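PDB 3QOC: putative metallopeptidase from Corynebacterium diphtheriae, which is probably a metal-dependent aminopeptidase, represented here by its N-terminal creatinase/prolidase-like domain alone, a part of the longer polypeptide. Local coordinates for residues A[24-29]-A[123-128]. Numbering follows the deposited sequence.
Sequences KRIDAM and ELIPVT
Val127 is the centre of a largely apolar contact between the edge strand 122-127 and the turn between helix 21-24 and strand 28-31, with the start of that strand; no hydrogen bond joins the two segments. Three side chains converge on this valine. Selenomethionine Met29 meets it tip to tip, with CE 3.6 Å from Val127 CG1. The Met29 chain starts anti to its own backbone nitrogen (chi1 -179°) and then bends at chi2 and chi3, which swings the terminal methyl onto the valine. Lys24 comes across Val127 nearly perpendicular to it: its aliphatic CD lies 4.0 Å from Val127 CG1, and NZ comes within 3.7 Å of the same methyl. The other branch, Val127 CG2, faces Ile26 CD1 at 4.1 Å.

In the mixed sheet of this creatinase/prolidase N-terminal domain, strand 97-102 runs between strands 28-31 and 122-127, parallel to both, so the two segments meet through side chains on one side of the sheet. Arg98 of that middle strand holds segment 24-29: its backbone nitrogen donates a hydrogen bond to Asp27 OD2, and its NE donates one to the carbonyl of Arg25, the positive-phi residue just after helix 21-24, where a Schellman motif closes the helix. Toward the edge strand, Arg98 packs against Ile125 and makes a long, weak ion pair with Glu123.

Two residues earlier in the edge strand, Ile125 lies alongside Ile26, the two pointing opposite ways. Ile26 CG2 sits 3.8 Å from both CB and CG1 of Ile125. Leu21 touches both Ile26 and Met29.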
loop_
_atom_site.group_PDB
_atom_site.type_symbol
_atom_site.label_atom_id
_atom_site.label_comp_id
_atom_site.label_asym_id
_atom_site.label_seq_id
_atom_site.Cartn_x
_atom_site.Cartn_y
_atom_site.Cartn_z
ATOM N N LYS A 24 6.885 -9.279 -11.077
ATOM C CA LYS A 24 6.607 -7.948 -11.627
ATOM C C LYS A 24 7.892 -7.093 -11.503
ATOM O O LYS A 24 7.902 -5.919 -11.905
ATOM C CB LYS A 24 5.412 -7.285 -10.917
ATOM C CG LYS A 24 3.992 -7.778 -11.361
ATOM C CD LYS A 24 2.920 -7.605 -10.206
ATOM C CE LYS A 24 1.532 -8.261 -10.556
ATOM N NZ LYS A 24 0.301 -7.338 -10.632
ATOM N N ARG A 25 8.968 -7.701 -10.975
ATOM C CA ARG A 25 10.231 -7.052 -10.736
ATOM C C ARG A 25 10.120 -5.782 -9.878
ATOM O O ARG A 25 10.588 -4.734 -10.316
ATOM C CB ARG A 25 10.891 -6.730 -12.090
ATOM N N ILE A 26 9.508 -5.882 -8.688
ATOM C CA ILE A 26 9.394 -4.781 -7.727
ATOM C C ILE A 26 9.633 -5.285 -6.301
ATOM O O ILE A 26 9.513 -6.464 -6.047
ATOM C CB ILE A 26 7.998 -4.101 -7.789
ATOM C CG1 ILE A 26 6.877 -5.138 -7.828
ATOM C CG2 ILE A 26 7.873 -3.207 -9.059
ATOM C CD1 ILE A 26 5.394 -4.483 -7.867
ATOM N N ASP A 27 9.951 -4.371 -5.386
ATOM C CA ASP A 27 10.195 -4.650 -3.990
ATOM C C ASP A 27 9.000 -4.407 -3.084
ATOM O O ASP A 27 9.009 -4.808 -1.946
ATOM C CB ASP A 27 11.302 -3.734 -3.504
ATOM C CG ASP A 27 12.639 -4.010 -4.205
ATOM O OD1 ASP A 27 13.055 -5.178 -4.194
ATOM O OD2 ASP A 27 13.264 -3.098 -4.789
ATOM N N ALA A 28 8.036 -3.652 -3.564
ATOM C CA ALA A 28 6.878 -3.267 -2.814
ATOM C C ALA A 28 5.811 -2.772 -3.776
ATOM O O ALA A 28 6.111 -2.320 -4.901
ATOM C CB ALA A 28 7.220 -2.202 -1.897
HETATM N N MSE A 29 4.581 -2.866 -3.319
HETATM C CA MSE A 29 3.471 -2.424 -4.073
HETATM C C MSE A 29 2.720 -1.383 -3.250
HETATM O O MSE A 29 2.391 -1.577 -2.069
HETATM C CB MSE A 29 2.603 -3.619 -4.414
HETATM C CG MSE A 29 1.405 -3.301 -5.227
HETATM SE SE MSE A 29 1.912 -2.898 -7.178
HETATM C CE MSE A 29 0.628 -4.292 -8.076
ATOM N N GLU A 123 12.463 4.115 -6.939
ATOM C CA GLU A 123 11.906 4.213 -8.263
ATOM C C GLU A 123 10.440 3.726 -8.286
ATOM O O GLU A 123 10.158 2.638 -7.789
ATOM C CB GLU A 123 12.785 3.369 -9.171
ATOM C CG GLU A 123 12.413 3.407 -10.650
ATOM C CD GLU A 123 13.395 2.674 -11.598
ATOM O OE1 GLU A 123 14.303 1.884 -11.144
ATOM O OE2 GLU A 123 13.243 2.944 -12.816
ATOM N N LEU A 124 9.525 4.534 -8.844
ATOM C CA LEU A 124 8.127 4.144 -9.074
ATOM C C LEU A 124 7.975 3.422 -10.369
ATOM O O LEU A 124 8.434 3.915 -11.380
ATOM C CB LEU A 124 7.217 5.367 -9.102
ATOM C CG LEU A 124 6.824 5.883 -7.694
ATOM C CD1 LEU A 124 7.868 5.795 -6.641
ATOM C CD2 LEU A 124 6.377 7.350 -7.781
ATOM N N ILE A 125 7.322 2.259 -10.350
ATOM C CA ILE A 125 7.163 1.401 -11.497
ATOM C C ILE A 125 5.675 1.183 -11.854
ATOM O O ILE A 125 4.916 0.637 -11.036
ATOM C CB ILE A 125 7.711 -0.025 -11.167
ATOM C CG1 ILE A 125 9.178 0.015 -10.651
ATOM C CG2 ILE A 125 7.581 -0.929 -12.360
ATOM C CD1 ILE A 125 10.120 0.678 -11.638
ATOM N N PRO A 126 5.271 1.524 -13.085
ATOM C CA PRO A 126 3.879 1.299 -13.490
ATOM C C PRO A 126 3.536 -0.162 -13.605
ATOM O O PRO A 126 4.131 -0.870 -14.396
ATOM C CB PRO A 126 3.780 1.980 -14.880
ATOM C CG PRO A 126 5.239 2.068 -15.379
ATOM C CD PRO A 126 6.064 2.250 -14.118
ATOM N N VAL A 127 2.573 -0.621 -12.832
ATOM C CA VAL A 127 2.143 -2.001 -12.899
ATOM C C VAL A 127 0.705 -1.964 -13.336
ATOM O O VAL A 127 -0.086 -1.232 -12.749
ATOM C CB VAL A 127 2.247 -2.643 -11.509
ATOM C CG1 VAL A 127 1.724 -4.058 -11.512
ATOM C CG2 VAL A 127 3.688 -2.554 -10.998
ATOM N N THR A 128 0.374 -2.711 -14.394
ATOM C CA THR A 128 -1.007 -2.824 -14.895
ATOM C C THR A 128 -1.773 -4.040 -14.289
ATOM O O THR A 128 -1.174 -4.972 -13.782
ATOM C CB THR A 128 -1.030 -2.934 -16.443
ATOM O OG1 THR A 128 -0.425 -4.161 -16.838
ATOM C CG2 THR A 128 -0.269 -1.779 -17.111
#